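Local coordinates for protein colicin-B (Escherichia coli, PDB 1RH1) that kills Escherichia coli and closely related bacteria by forming channels that depolarize the cytoplasmic membrane and dissipate the cell's energy, at residues A126-N134 against E287-S295. Sequence-based numbering, arbitrary orientation.
Sequences ARLEPASGN and EILDSNSLS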
ATOM      1  N   ALA A 126     -11.496   9.821 -20.126  1.00  7.47           N
ATOM      2  CA  ALA A 126     -11.367   9.356 -21.512  1.00  2.00           C
ATOM      3  C   ALA A 126     -11.016   7.888 -21.517  1.00  3.11           C
ATOM      4  O   ALA A 126     -10.251   7.427 -20.669  1.00  2.11           O
ATOM      5  CB  ALA A 126     -10.260  10.018 -22.267  1.00  2.00           C
ATOM      6  N   ARG A 127     -11.628   7.187 -22.485  1.00  4.90           N
ATOM      7  CA  ARG A 127     -11.496   5.749 -22.754  1.00  2.46           C
ATOM      8  C   ARG A 127     -10.637   5.527 -23.984  1.00  2.00           C
ATOM      9  O   ARG A 127     -10.845   6.163 -25.010  1.00  2.00           O
ATOM     10  CB  ARG A 127     -12.860   5.120 -23.014  1.00  2.00           C
ATOM     11  CG  ARG A 127     -12.861   3.602 -23.198  1.00  2.59           C
ATOM     12  CD  ARG A 127     -14.256   3.033 -23.388  1.00  2.00           C
ATOM     13  NE  ARG A 127     -14.894   3.643 -24.545  1.00  8.53           N
ATOM     14  CZ  ARG A 127     -14.934   3.054 -25.749  1.00 11.39           C
ATOM     15  NH1 ARG A 127     -14.397   1.849 -25.950  1.00 14.58           N
ATOM     16  NH2 ARG A 127     -15.447   3.708 -26.797  1.00 14.58           N
ATOM     17  N   LEU A 128      -9.677   4.616 -23.884  1.00  2.00           N
ATOM     18  CA  LEU A 128      -8.746   4.322 -24.959  1.00  2.16           C
ATOM     19  C   LEU A 128      -8.864   3.015 -25.770  1.00  3.95           C
ATOM     20  O   LEU A 128      -8.833   1.874 -25.277  1.00  4.64           O
ATOM     21  CB  LEU A 128      -7.353   4.426 -24.359  1.00  2.00           C
ATOM     22  CG  LEU A 128      -6.629   5.753 -24.323  1.00  2.00           C
ATOM     23  CD1 LEU A 128      -7.451   6.898 -23.776  1.00  2.00           C
ATOM     24  CD2 LEU A 128      -5.434   5.513 -23.481  1.00  2.00           C
ATOM     25  N   GLU A 129      -8.979   3.220 -27.083  1.00  2.00           N
ATOM     26  CA  GLU A 129      -8.996   2.128 -28.043  1.00  3.52           C
ATOM     27  C   GLU A 129      -7.580   1.610 -28.120  1.00  5.07           C
ATOM     28  O   GLU A 129      -6.665   2.441 -28.153  1.00  9.75           O
ATOM     29  CB  GLU A 129      -9.377   2.593 -29.409  1.00  3.67           C
ATOM     30  CG  GLU A 129     -10.767   3.181 -29.367  1.00 16.15           C
ATOM     31  CD  GLU A 129     -11.277   3.726 -30.690  1.00 22.02           C
ATOM     32  OE1 GLU A 129     -12.495   3.846 -30.844  1.00 24.84           O
ATOM     33  OE2 GLU A 129     -10.464   4.041 -31.563  1.00 27.43           O
ATOM     34  N   PRO A 130      -7.336   0.286 -28.130  1.00  4.79           N
ATOM     35  CA  PRO A 130      -6.000  -0.285 -28.040  1.00  3.18           C
ATOM     36  C   PRO A 130      -5.185   0.021 -29.265  1.00  2.97           C
ATOM     37  O   PRO A 130      -5.711   0.120 -30.367  1.00  5.64           O
ATOM     38  CB  PRO A 130      -6.235  -1.746 -27.837  1.00  2.00           C
ATOM     39  CG  PRO A 130      -7.549  -1.989 -28.534  1.00  2.00           C
ATOM     40  CD  PRO A 130      -8.355  -0.760 -28.200  1.00  2.00           C
ATOM     41  N   ALA A 131      -3.894   0.211 -29.075  1.00  4.74           N
ATOM     42  CA  ALA A 131      -3.004   0.491 -30.182  1.00  8.29           C
ATOM     43  C   ALA A 131      -2.886  -0.724 -31.083  1.00 13.76           C
ATOM     44  O   ALA A 131      -3.037  -1.859 -30.623  1.00 15.62           O
ATOM     45  CB  ALA A 131      -1.624   0.830 -29.676  1.00  8.90           C
ATOM     46  N   SER A 132      -2.633  -0.480 -32.375  1.00 17.59           N
ATOM     47  CA  SER A 132      -2.476  -1.554 -33.332  1.00 19.26           C
ATOM     48  C   SER A 132      -1.190  -2.360 -33.180  1.00 20.85           C
ATOM     49  O   SER A 132      -1.144  -3.448 -33.739  1.00 23.24           O
ATOM     50  CB  SER A 132      -2.522  -1.003 -34.742  1.00 20.97           C
ATOM     51  OG  SER A 132      -1.298  -0.389 -35.138  1.00 23.68           O
ATOM     52  N   GLY A 133      -0.119  -1.952 -32.493  1.00 22.05           N
ATOM     53  CA  GLY A 133       1.110  -2.760 -32.449  1.00 25.45           C
ATOM     54  C   GLY A 133       1.939  -2.663 -33.744  1.00 28.40           C
ATOM     55  O   GLY A 133       3.140  -2.946 -33.801  1.00 27.56           O
ATOM     56  N   ASN A 134       1.263  -2.211 -34.801  1.00 31.32           N
ATOM     57  CA  ASN A 134       1.797  -2.033 -36.134  1.00 32.62           C
ATOM     58  C   ASN A 134       2.413  -0.656 -36.350  1.00 33.21           C
ATOM     59  O   ASN A 134       2.376  -0.114 -37.469  1.00 33.75           O
ATOM     60  CB  ASN A 134       0.666  -2.246 -37.137  1.00 31.57           C
ATOM     61  CG  ASN A 134      -0.044  -3.579 -36.991  1.00 35.28           C
ATOM     62  OD1 ASN A 134      -1.281  -3.649 -37.007  1.00 35.70           O
ATOM     63  ND2 ASN A 134       0.747  -4.646 -36.835  1.00 34.90           N
ATOM     64  N   GLU A 287       1.286   5.994 -22.332  1.00  2.00           N
ATOM     65  CA  GLU A 287       1.495   5.053 -23.416  1.00  4.70           C
ATOM     66  C   GLU A 287       0.253   4.200 -23.719  1.00  7.85           C
ATOM     67  O   GLU A 287      -0.160   3.376 -22.894  1.00  8.52           O
ATOM     68  CB  GLU A 287       2.654   4.193 -23.013  1.00  3.89           C
ATOM     69  CG  GLU A 287       3.065   3.145 -24.017  1.00  9.88           C
ATOM     70  CD  GLU A 287       4.193   2.289 -23.483  1.00 15.61           C
ATOM     71  OE1 GLU A 287       5.216   2.196 -24.161  1.00 18.08           O
ATOM     72  OE2 GLU A 287       4.047   1.728 -22.392  1.00 18.93           O
ATOM     73  N   ILE A 288      -0.365   4.392 -24.899  1.00  4.84           N
ATOM     74  CA  ILE A 288      -1.534   3.647 -25.382  1.00  7.31           C
ATOM     75  C   ILE A 288      -1.055   2.193 -25.544  1.00 12.17           C
ATOM     76  O   ILE A 288      -0.196   1.934 -26.389  1.00 12.35           O
ATOM     77  CB  ILE A 288      -2.063   4.156 -26.787  1.00  4.00           C
ATOM     78  CG1 ILE A 288      -1.375   5.440 -27.224  1.00  9.51           C
ATOM     79  CG2 ILE A 288      -3.543   4.439 -26.729  1.00  2.00           C
ATOM     80  CD1 ILE A 288       0.082   5.225 -27.774  1.00 11.35           C
ATOM     81  N   LEU A 289      -1.525   1.239 -24.704  1.00 12.21           N
ATOM     82  CA  LEU A 289      -1.167  -0.186 -24.731  1.00  4.53           C
ATOM     83  C   LEU A 289      -1.967  -0.957 -25.784  1.00  6.99           C
ATOM     84  O   LEU A 289      -3.149  -0.697 -26.021  1.00  5.70           O
ATOM     85  CB  LEU A 289      -1.410  -0.776 -23.322  1.00  4.82           C
ATOM     86  CG  LEU A 289      -0.302  -1.066 -22.281  1.00  2.00           C
ATOM     87  CD1 LEU A 289       0.501   0.147 -21.868  1.00  7.70           C
ATOM     88  CD2 LEU A 289      -0.980  -1.493 -21.016  1.00  2.00           C
ATOM     89  N   ASP A 290      -1.314  -1.919 -26.447  1.00 12.26           N
ATOM     90  CA  ASP A 290      -1.930  -2.747 -27.492  1.00 13.97           C
ATOM     91  C   ASP A 290      -2.642  -3.977 -26.961  1.00 14.25           C
ATOM     92  O   ASP A 290      -2.397  -4.376 -25.829  1.00 17.23           O
ATOM     93  CB  ASP A 290      -0.875  -3.195 -28.534  1.00 17.27           C
ATOM     94  CG  ASP A 290       0.396  -3.884 -28.043  1.00 23.64           C
ATOM     95  OD1 ASP A 290       1.007  -3.421 -27.070  1.00 27.10           O
ATOM     96  OD2 ASP A 290       0.793  -4.874 -28.668  1.00 28.10           O
ATOM     97  N   SER A 291      -3.506  -4.614 -27.753  1.00 12.74           N
ATOM     98  CA  SER A 291      -4.311  -5.754 -27.328  1.00 12.66           C
ATOM     99  C   SER A 291      -3.816  -6.907 -26.480  1.00 12.22           C
ATOM    100  O   SER A 291      -4.584  -7.472 -25.700  1.00  9.73           O
ATOM    101  CB  SER A 291      -4.931  -6.358 -28.540  1.00 14.91           C
ATOM    102  OG  SER A 291      -6.277  -5.915 -28.505  1.00 23.91           O
ATOM    103  N   ASN A 292      -2.559  -7.301 -26.642  1.00 13.09           N
ATOM    104  CA  ASN A 292      -2.040  -8.368 -25.814  1.00 16.54           C
ATOM    105  C   ASN A 292      -1.278  -7.838 -24.626  1.00 12.85           C
ATOM    106  O   ASN A 292      -1.067  -8.539 -23.638  1.00 16.45           O
ATOM    107  CB  ASN A 292      -1.166  -9.318 -26.671  1.00 23.68           C
ATOM    108  CG  ASN A 292      -2.050 -10.307 -27.476  1.00 30.58           C
ATOM    109  OD1 ASN A 292      -1.821 -10.590 -28.664  1.00 31.88           O
ATOM    110  ND2 ASN A 292      -3.109 -10.858 -26.849  1.00 30.10           N
ATOM    111  N   SER A 293      -0.923  -6.560 -24.682  1.00 11.88           N
ATOM    112  CA  SER A 293      -0.289  -5.902 -23.562  1.00  6.48           C
ATOM    113  C   SER A 293      -1.340  -5.557 -22.501  1.00  6.45           C
ATOM    114  O   SER A 293      -1.078  -5.617 -21.307  1.00  4.02           O
ATOM    115  CB  SER A 293       0.401  -4.699 -24.124  1.00  7.42           C
ATOM    116  OG  SER A 293       1.339  -4.267 -23.169  1.00 11.05           O
ATOM    117  N   LEU A 294      -2.573  -5.259 -22.922  1.00  7.36           N
ATOM    118  CA  LEU A 294      -3.736  -5.034 -22.061  1.00  5.20           C
ATOM    119  C   LEU A 294      -4.037  -6.237 -21.179  1.00  9.82           C
ATOM    120  O   LEU A 294      -4.074  -6.090 -19.960  1.00 11.28           O
ATOM    121  CB  LEU A 294      -4.939  -4.726 -22.930  1.00  2.00           C
ATOM    122  CG  LEU A 294      -4.783  -3.456 -23.707  1.00  2.00           C
ATOM    123  CD1 LEU A 294      -5.780  -3.347 -24.790  1.00  2.00           C
ATOM    124  CD2 LEU A 294      -4.939  -2.325 -22.767  1.00  2.00           C
ATOM    125  N   SER A 295      -4.219  -7.427 -21.769  1.00 11.71           N
ATOM    126  CA  SER A 295      -4.358  -8.688 -21.044  1.00 11.33           C
ATOM    127  C   SER A 295      -3.192  -8.942 -20.084  1.00 14.14           C
ATOM    128  O   SER A 295      -3.395  -9.409 -18.958  1.00 13.62           O
ATOM    129  CB  SER A 295      -4.422  -9.824 -22.024  1.00  9.78           C
ATOM    130  OG  SER A 295      -5.442  -9.569 -22.974  1.00 19.30           O
TER
HETATM  131  O   HOH W   1      -5.638   0.846 -24.753  1.00  3.45           O
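P130 and A131 lie against the extended residues I288-D290 that lead into the long helix 291-340, and one backbone hydrogen bond joins them. A131 N donates to L289 O at 3.3 Å, reaching the oxygen from above its carbonyl plane, about 50° out of it. The same oxygen takes a CA-H contact from P130 CA and a bond from a water, which also reaches L128 O weakly, so L289 O gathers one amide, one water and one CA-H.

Outward along the P130 ring, CB carries the tightest apolar touch, 3.5 Å from L294 CD1 in the first turn of the helix, and lies 3.7 Å from L289 O; CG, one atom further, passes S291 OG at 4.1 Å. L294 has its CG anti to its own carbonyl carbon (chi1 -64°), the torsion from which CD1 reaches P130 CB.

Beyond the proline, A131 CB lies 3.7 Å from I288 O, while A131 O receives the CA-H of D290, with D290 CB 3.3 Å from that oxygen. In the other direction along the chain, L128 and I288 cross at about a right angle, L128 CD2 meeting I288 CG2 at 3.9 Å. L128 also packs on Q180 and M182 of strand 179-186, and the side chain of L289 touches W22, a residue of the TonB box.

The contact thus joins the loop leaving strand 121-128 to the residues leading into the helix that runs out to the pore-forming domain. With one rather long N-H...O hydrogen bond, a shared water and small apolar touches, and no salt bridge across it, the join appears to rest on shape and backbone polarity rather than on charge.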